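Long-range contact in hypothetical protein Atu2299 (Agrobacterium tumefaciens, PDB 2HLY), which is of unknown function but belongs to the DUF2026 family, whose membership of the peptidase clan CA suggests a papain-like fold: residues A[118-130]-A[134-146]. Residues are numbered along the deposited sequence; the frame is centred on the assembly and turned at random.
Sequences KMFQRPLSAMAAS and LGQSGDFFYRSEP
A128 and F141 bring the backbones of 118-130 and 134-146 closest, at 5.2 Å between their CA atoms. The strands 120-123 and 140-144 do not pair. Their short axes cross at -80° and come no nearer than 10.3 Å. One backbone bond joins the segments, A128 N to F140 O at 2.8 Å. The F140 ring is held between F120 and M127. Its chi1 of 68° sets CG between the backbone N and the carbonyl carbon, which places the ring between F120 CZ and M127 CA. F120 CZ presses on one face, edge-to-face, with the ring centroids 5.2 Å apart. M127 CA lies over the opposite face as a CH-pi contact. P123 O meets the ring edge at CZ.

The two strands belong to different antiparallel sheets. Strand 120-123 is the outer neighbour of 97-100, and strand 140-144 that of 60-65. The contact joins the two sheets through F120, R122 and the 3-10 turn and loop that follow strand 120-123.

CG of M127 is anti to the backbone N (chi1 -166°), and the chain runs past F140 CE1 and bends at its end. Its SD takes a weak hydrogen bond from Y142 N at 3.4 Å and makes oblique Met-aromatic contacts with F140 and F141. S130 CA sits over a face of F141, 3.7 Å from the ring centroid, while A128 O meets that ring's edge. R122 gives G138 O a weak bond from NH1. A water accepts from R122 NH1 and F140 N and can donate to A126 O or D139 OD1. G138 lies in the type II turn 136-139. Y142 OH touches F120 CE2 at 3.5 Å and hydrogen-bonds to Y63 OH.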
ATOM      1  N   LYS A 118      10.230   0.496  -5.704  1.00 10.76           N
ATOM      2  CA  LYS A 118      10.508  -0.927  -5.513  1.00 10.35           C
ATOM      3  C   LYS A 118       9.451  -1.576  -4.613  1.00 10.30           C
ATOM      4  O   LYS A 118       8.709  -0.885  -3.919  1.00 10.55           O
ATOM      5  CB  LYS A 118      11.901  -1.167  -4.900  1.00 10.53           C
ATOM      6  CG  LYS A 118      13.086  -0.573  -5.656  1.00 10.70           C
ATOM      7  CD  LYS A 118      14.391  -0.993  -4.995  1.00 12.23           C
ATOM      8  CE  LYS A 118      15.587  -0.284  -5.597  1.00 16.30           C
ATOM      9  NZ  LYS A 118      16.861  -0.854  -5.075  1.00 22.02           N
ATOM     10  N   MET A 119       9.396  -2.905  -4.630  1.00  9.37           N
ATOM     11  CA  MET A 119       8.501  -3.625  -3.731  1.00  9.31           C
ATOM     12  C   MET A 119       8.934  -3.507  -2.268  1.00  8.95           C
ATOM     13  O   MET A 119      10.119  -3.632  -1.976  1.00  9.94           O
ATOM     14  CB  MET A 119       8.481  -5.106  -4.106  1.00  9.34           C
ATOM     15  CG  MET A 119       7.741  -5.961  -3.097  1.00 10.08           C
ATOM     16  SD  MET A 119       7.486  -7.674  -3.548  1.00 10.50           S
ATOM     17  CE  MET A 119       9.125  -8.344  -3.312  1.00 12.09           C
ATOM     18  N   PHE A 120       7.961  -3.324  -1.362  1.00  8.33           N
ATOM     19  CA  PHE A 120       8.218  -3.547   0.067  1.00  8.06           C
ATOM     20  C   PHE A 120       7.369  -4.703   0.608  1.00  7.90           C
ATOM     21  O   PHE A 120       6.158  -4.592   0.758  1.00  8.16           O
ATOM     22  CB  PHE A 120       7.992  -2.302   0.944  1.00  8.49           C
ATOM     23  CG  PHE A 120       8.458  -2.526   2.344  1.00  8.19           C
ATOM     24  CD1 PHE A 120       9.793  -2.291   2.684  1.00 10.74           C
ATOM     25  CD2 PHE A 120       7.594  -3.080   3.296  1.00  8.68           C
ATOM     26  CE1 PHE A 120      10.261  -2.563   3.982  1.00 12.25           C
ATOM     27  CE2 PHE A 120       8.059  -3.382   4.585  1.00  9.41           C
ATOM     28  CZ  PHE A 120       9.392  -3.104   4.922  1.00 11.71           C
ATOM     29  N   GLN A 121       8.044  -5.814   0.897  1.00  8.06           N
ATOM     30  CA  GLN A 121       7.404  -7.001   1.473  1.00  8.31           C
ATOM     31  C   GLN A 121       8.507  -7.695   2.287  1.00  8.99           C
ATOM     32  O   GLN A 121       9.458  -8.247   1.714  1.00  9.74           O
ATOM     33  CB  GLN A 121       6.892  -7.924   0.358  1.00  9.01           C
ATOM     34  CG  GLN A 121       6.254  -9.211   0.926  1.00  8.83           C
ATOM     35  CD  GLN A 121       5.804 -10.231  -0.105  1.00  7.94           C
ATOM     36  OE1 GLN A 121       5.254 -11.262   0.276  1.00  9.38           O
ATOM     37  NE2 GLN A 121       6.023  -9.951  -1.398  1.00  9.60           N
ATOM     38  N   ARG A 122       8.383  -7.629   3.614  1.00  8.44           N
ATOM     39  CA  ARG A 122       9.437  -8.145   4.508  1.00  9.61           C
ATOM     40  C   ARG A 122       8.797  -8.773   5.750  1.00  9.42           C
ATOM     41  O   ARG A 122       7.701  -8.374   6.145  1.00  9.31           O
ATOM     42  CB  ARG A 122      10.392  -7.023   4.937  1.00  9.76           C
ATOM     43  CG  ARG A 122      11.111  -6.277   3.795  1.00 10.97           C
ATOM     44  CD  ARG A 122      12.348  -5.508   4.299  1.00 11.28           C
ATOM     45  NE  ARG A 122      13.317  -6.454   4.846  1.00 12.32           N
ATOM     46  CZ  ARG A 122      14.032  -6.279   5.963  1.00 12.83           C
ATOM     47  NH1 ARG A 122      13.939  -5.158   6.690  1.00 13.72           N
ATOM     48  NH2 ARG A 122      14.842  -7.245   6.376  1.00 14.46           N
ATOM     49  N   PRO A 123       9.487  -9.734   6.395  1.00 10.10           N
ATOM     50  CA  PRO A 123       8.894 -10.322   7.597  1.00 10.02           C
ATOM     51  C   PRO A 123       8.753  -9.278   8.711  1.00 10.09           C
ATOM     52  O   PRO A 123       9.664  -8.489   8.934  1.00 10.19           O
ATOM     53  CB  PRO A 123       9.910 -11.408   8.015  1.00 10.41           C
ATOM     54  CG  PRO A 123      10.715 -11.693   6.761  1.00 11.49           C
ATOM     55  CD  PRO A 123      10.790 -10.342   6.063  1.00 10.58           C
ATOM     56  N   LEU A 124       7.619  -9.283   9.403  1.00 10.19           N
ATOM     57  CA  LEU A 124       7.467  -8.380  10.552  1.00 10.48           C
ATOM     58  C   LEU A 124       8.546  -8.641  11.602  1.00 10.66           C
ATOM     59  O   LEU A 124       8.994  -7.719  12.306  1.00 11.38           O
ATOM     60  CB  LEU A 124       6.080  -8.537  11.180  1.00 10.82           C
ATOM     61  CG  LEU A 124       4.958  -7.746  10.520  1.00 13.53           C
ATOM     62  CD1 LEU A 124       3.618  -8.293  10.987  1.00 17.45           C
ATOM     63  CD2 LEU A 124       5.088  -6.276  10.866  1.00 16.05           C
ATOM     64  N   SER A 125       8.970  -9.904  11.691  1.00 10.93           N
ATOM     65  CA  SER A 125      10.024 -10.314  12.624  1.00 10.85           C
ATOM     66  C   SER A 125      11.369  -9.617  12.354  1.00 11.03           C
ATOM     67  O   SER A 125      12.253  -9.616  13.201  1.00 11.72           O
ATOM     68  CB  SER A 125      10.191 -11.833  12.565  1.00 10.94           C
ATOM     69  OG  SER A 125      10.460 -12.255  11.241  1.00 13.03           O
ATOM     70  N   ALA A 126      11.511  -9.037  11.166  1.00  9.41           N
ATOM     71  CA  ALA A 126      12.705  -8.286  10.790  1.00  9.08           C
ATOM     72  C   ALA A 126      12.654  -6.792  11.165  1.00  9.43           C
ATOM     73  O   ALA A 126      13.618  -6.050  10.936  1.00  9.58           O
ATOM     74  CB  ALA A 126      12.965  -8.446   9.282  1.00  8.47           C
ATOM     75  N   MET A 127      11.535  -6.352  11.737  1.00 10.07           N
ATOM     76  CA  MET A 127      11.380  -4.931  12.088  1.00 10.19           C
ATOM     77  C   MET A 127      12.483  -4.398  12.990  1.00 10.37           C
ATOM     78  O   MET A 127      12.899  -5.055  13.954  1.00 10.54           O
ATOM     79  CB  MET A 127      10.027  -4.667  12.753  1.00  9.94           C
ATOM     80  CG  MET A 127       9.696  -3.173  12.803  1.00 10.27           C
ATOM     81  SD  MET A 127       8.089  -2.871  13.520  1.00 12.12           S
ATOM     82  CE  MET A 127       8.422  -2.929  15.268  1.00 15.84           C
ATOM     83  N   ALA A 128      12.938  -3.194  12.662  1.00 10.14           N
ATOM     84  CA  ALA A 128      13.916  -2.466  13.472  1.00 10.61           C
ATOM     85  C   ALA A 128      13.349  -2.034  14.839  1.00 11.10           C
ATOM     86  O   ALA A 128      12.156  -2.143  15.103  1.00 10.68           O
ATOM     87  CB  ALA A 128      14.431  -1.258  12.706  1.00 11.38           C
ATOM     88  N   ALA A 129      14.231  -1.541  15.709  1.00 11.45           N
ATOM     89  CA  ALA A 129      13.829  -1.214  17.077  1.00 11.51           C
ATOM     90  C   ALA A 129      13.185   0.156  17.227  1.00 11.96           C
ATOM     91  O   ALA A 129      12.464   0.407  18.204  1.00 12.83           O
ATOM     92  CB  ALA A 129      15.037  -1.325  17.998  1.00 11.80           C
ATOM     93  N   SER A 130      13.478   1.047  16.285  1.00 11.78           N
ATOM     94  CA  SER A 130      13.087   2.455  16.391  1.00 12.25           C
ATOM     95  C   SER A 130      13.476   3.162  15.109  1.00 12.70           C
ATOM     96  O   SER A 130      14.106   2.580  14.233  1.00 12.04           O
ATOM     97  CB  SER A 130      13.862   3.118  17.531  1.00 12.29           C
ATOM     98  OG  SER A 130      15.219   3.329  17.140  1.00 13.72           O
ATOM     99  N   LEU A 134      17.680   2.377  11.730  1.00 13.43           N
ATOM    100  CA  LEU A 134      17.404   2.132  10.310  1.00 13.26           C
ATOM    101  C   LEU A 134      18.677   2.272   9.483  1.00 13.36           C
ATOM    102  O   LEU A 134      18.758   3.064   8.536  1.00 13.69           O
ATOM    103  CB  LEU A 134      16.307   3.077   9.800  1.00 12.83           C
ATOM    104  CG  LEU A 134      14.987   3.010  10.585  1.00 11.99           C
ATOM    105  CD1 LEU A 134      14.098   4.163  10.138  1.00 12.93           C
ATOM    106  CD2 LEU A 134      14.304   1.662  10.418  1.00 13.55           C
ATOM    107  N   GLY A 135      19.675   1.483   9.852  1.00 13.29           N
ATOM    108  CA  GLY A 135      20.999   1.665   9.281  1.00 13.73           C
ATOM    109  C   GLY A 135      21.232   0.996   7.947  1.00 13.99           C
ATOM    110  O   GLY A 135      22.241   1.272   7.294  1.00 14.86           O
ATOM    111  N   GLN A 136      20.315   0.119   7.548  1.00 13.73           N
ATOM    112  CA  GLN A 136      20.493  -0.687   6.343  1.00 13.63           C
ATOM    113  C   GLN A 136      19.304  -0.529   5.402  1.00 12.66           C
ATOM    114  O   GLN A 136      18.156  -0.483   5.851  1.00 12.22           O
ATOM    115  CB  GLN A 136      20.661  -2.153   6.733  1.00 13.92           C
ATOM    116  CG  GLN A 136      21.013  -3.072   5.576  1.00 14.87           C
ATOM    117  CD  GLN A 136      21.313  -4.499   6.014  1.00 16.00           C
ATOM    118  OE1 GLN A 136      20.674  -5.050   6.926  1.00 18.97           O
ATOM    119  NE2 GLN A 136      22.290  -5.114   5.350  1.00 19.66           N
ATOM    120  N   SER A 137      19.577  -0.448   4.100  1.00 12.20           N
ATOM    121  CA  SER A 137      18.497  -0.374   3.113  1.00 11.48           C
ATOM    122  C   SER A 137      17.530  -1.543   3.308  1.00 11.30           C
ATOM    123  O   SER A 137      17.948  -2.708   3.450  1.00 12.62           O
ATOM    124  CB  SER A 137      19.064  -0.384   1.689  1.00 12.01           C
ATOM    125  OG  SER A 137      18.035  -0.263   0.720  1.00 12.41           O
ATOM    126  N   GLY A 138      16.243  -1.204   3.329  1.00 10.78           N
ATOM    127  CA  GLY A 138      15.175  -2.149   3.576  1.00 10.18           C
ATOM    128  C   GLY A 138      14.726  -2.196   5.027  1.00 10.41           C
ATOM    129  O   GLY A 138      13.687  -2.783   5.333  1.00  9.98           O
ATOM    130  N   ASP A 139      15.509  -1.603   5.930  1.00 10.36           N
ATOM    131  CA  ASP A 139      15.088  -1.500   7.336  1.00 10.53           C
ATOM    132  C   ASP A 139      13.781  -0.726   7.454  1.00  9.96           C
ATOM    133  O   ASP A 139      13.518   0.210   6.697  1.00  9.62           O
ATOM    134  CB  ASP A 139      16.137  -0.783   8.178  1.00 11.35           C
ATOM    135  CG  ASP A 139      17.232  -1.705   8.687  1.00 15.47           C
ATOM    136  OD1 ASP A 139      17.023  -2.941   8.739  1.00 19.68           O
ATOM    137  OD2 ASP A 139      18.310  -1.180   9.047  1.00 16.68           O
ATOM    138  N   PHE A 140      12.969  -1.114   8.438  1.00  9.41           N
ATOM    139  CA  PHE A 140      11.697  -0.444   8.646  1.00  9.34           C
ATOM    140  C   PHE A 140      11.314  -0.463  10.100  1.00  8.63           C
ATOM    141  O   PHE A 140      11.734  -1.343  10.861  1.00  8.44           O
ATOM    142  CB  PHE A 140      10.574  -1.083   7.817  1.00  9.30           C
ATOM    143  CG  PHE A 140      10.189  -2.490   8.259  1.00  8.72           C
ATOM    144  CD1 PHE A 140       8.976  -2.713   8.892  1.00  9.08           C
ATOM    145  CD2 PHE A 140      11.021  -3.580   8.014  1.00  9.86           C
ATOM    146  CE1 PHE A 140       8.594  -4.011   9.291  1.00  9.96           C
ATOM    147  CE2 PHE A 140      10.642  -4.876   8.404  1.00  8.55           C
ATOM    148  CZ  PHE A 140       9.449  -5.089   9.047  1.00 10.01           C
ATOM    149  N   PHE A 141      10.535   0.541  10.486  1.00  8.53           N
ATOM    150  CA  PHE A 141      10.001   0.582  11.835  1.00  8.48           C
ATOM    151  C   PHE A 141       8.562   1.059  11.770  1.00  8.30           C
ATOM    152  O   PHE A 141       8.263   2.063  11.117  1.00  8.84           O
ATOM    153  CB  PHE A 141      10.831   1.490  12.752  1.00  9.35           C
ATOM    154  CG  PHE A 141      10.221   1.650  14.112  1.00  9.27           C
ATOM    155  CD1 PHE A 141      10.300   0.620  15.051  1.00 10.47           C
ATOM    156  CD2 PHE A 141       9.526   2.820  14.438  1.00 10.06           C
ATOM    157  CE1 PHE A 141       9.689   0.755  16.309  1.00 11.36           C
ATOM    158  CE2 PHE A 141       8.927   2.969  15.694  1.00 11.52           C
ATOM    159  CZ  PHE A 141       8.994   1.936  16.615  1.00 11.58           C
ATOM    160  N   TYR A 142       7.694   0.343  12.476  1.00  8.32           N
ATOM    161  CA  TYR A 142       6.273   0.681  12.581  1.00  8.85           C
ATOM    162  C   TYR A 142       5.847   0.831  14.034  1.00  9.54           C
ATOM    163  O   TYR A 142       6.239   0.018  14.896  1.00 10.73           O
ATOM    164  CB  TYR A 142       5.412  -0.450  12.034  1.00  8.74           C
ATOM    165  CG  TYR A 142       5.499  -0.757  10.569  1.00  8.40           C
ATOM    166  CD1 TYR A 142       5.815   0.221   9.620  1.00 10.26           C
ATOM    167  CD2 TYR A 142       5.239  -2.054  10.125  1.00 10.75           C
ATOM    168  CE1 TYR A 142       5.851  -0.090   8.241  1.00  9.55           C
ATOM    169  CE2 TYR A 142       5.279  -2.374   8.767  1.00 11.96           C
ATOM    170  CZ  TYR A 142       5.594  -1.394   7.840  1.00  8.70           C
ATOM    171  OH  TYR A 142       5.595  -1.715   6.501  1.00  9.13           O
ATOM    172  N   ARG A 143       5.035   1.853  14.302  1.00  9.89           N
ATOM    173  CA  ARG A 143       4.277   1.902  15.548  1.00 10.62           C
ATOM    174  C   ARG A 143       2.813   2.052  15.215  1.00 10.12           C
ATOM    175  O   ARG A 143       2.370   3.128  14.779  1.00 10.01           O
ATOM    176  CB  ARG A 143       4.738   3.020  16.478  1.00 11.06           C
ATOM    177  CG  ARG A 143       3.979   2.987  17.796  1.00 15.32           C
ATOM    178  CD  ARG A 143       4.450   4.034  18.770  1.00 20.21           C
ATOM    179  NE  ARG A 143       4.166   5.385  18.299  1.00 24.92           N
ATOM    180  CZ  ARG A 143       5.105   6.298  18.064  1.00 28.14           C
ATOM    181  NH1 ARG A 143       6.385   6.007  18.268  1.00 28.82           N
ATOM    182  NH2 ARG A 143       4.768   7.507  17.633  1.00 28.47           N
ATOM    183  N   SER A 144       2.072   0.969  15.429  1.00 10.90           N
ATOM    184  CA  SER A 144       0.633   0.983  15.256  1.00 11.97           C
ATOM    185  C   SER A 144      -0.011   1.947  16.251  1.00 12.94           C
ATOM    186  O   SER A 144       0.317   1.931  17.438  1.00 13.61           O
ATOM    187  CB  SER A 144       0.045  -0.421  15.443  1.00 13.35           C
ATOM    188  OG  SER A 144      -1.362  -0.381  15.237  1.00 14.27           O
ATOM    189  N   GLU A 145      -0.935   2.759  15.744  1.00 13.19           N
ATOM    190  CA  GLU A 145      -1.742   3.662  16.562  1.00 13.67           C
ATOM    191  C   GLU A 145      -3.214   3.330  16.325  1.00 13.51           C
ATOM    192  O   GLU A 145      -3.889   3.983  15.514  1.00 12.15           O
ATOM    193  CB  GLU A 145      -1.430   5.103  16.200  1.00 14.34           C
ATOM    194  CG  GLU A 145       0.004   5.480  16.528  1.00 18.08           C
ATOM    195  CD  GLU A 145       0.208   5.820  18.001  1.00 23.59           C
ATOM    196  OE1 GLU A 145      -0.763   5.725  18.802  1.00 24.82           O
ATOM    197  OE2 GLU A 145       1.349   6.198  18.356  1.00 25.70           O
ATOM    198  N   PRO A 146      -3.707   2.273  16.999  1.00 13.21           N
ATOM    199  CA  PRO A 146      -5.034   1.763  16.645  1.00 13.17           C
ATOM    200  C   PRO A 146      -6.162   2.781  16.825  1.00 12.71           C
ATOM    201  O   PRO A 146      -7.125   2.784  16.055  1.00 12.12           O
ATOM    202  CB  PRO A 146      -5.221   0.551  17.571  1.00 13.53           C
ATOM    203  CG  PRO A 146      -4.242   0.719  18.667  1.00 15.39           C
ATOM    204  CD  PRO A 146      -3.069   1.471  18.061  1.00 14.35           C
TER
HETATM  205  O   HOH W   1      14.348  -3.694   9.584  1.00 14.22           O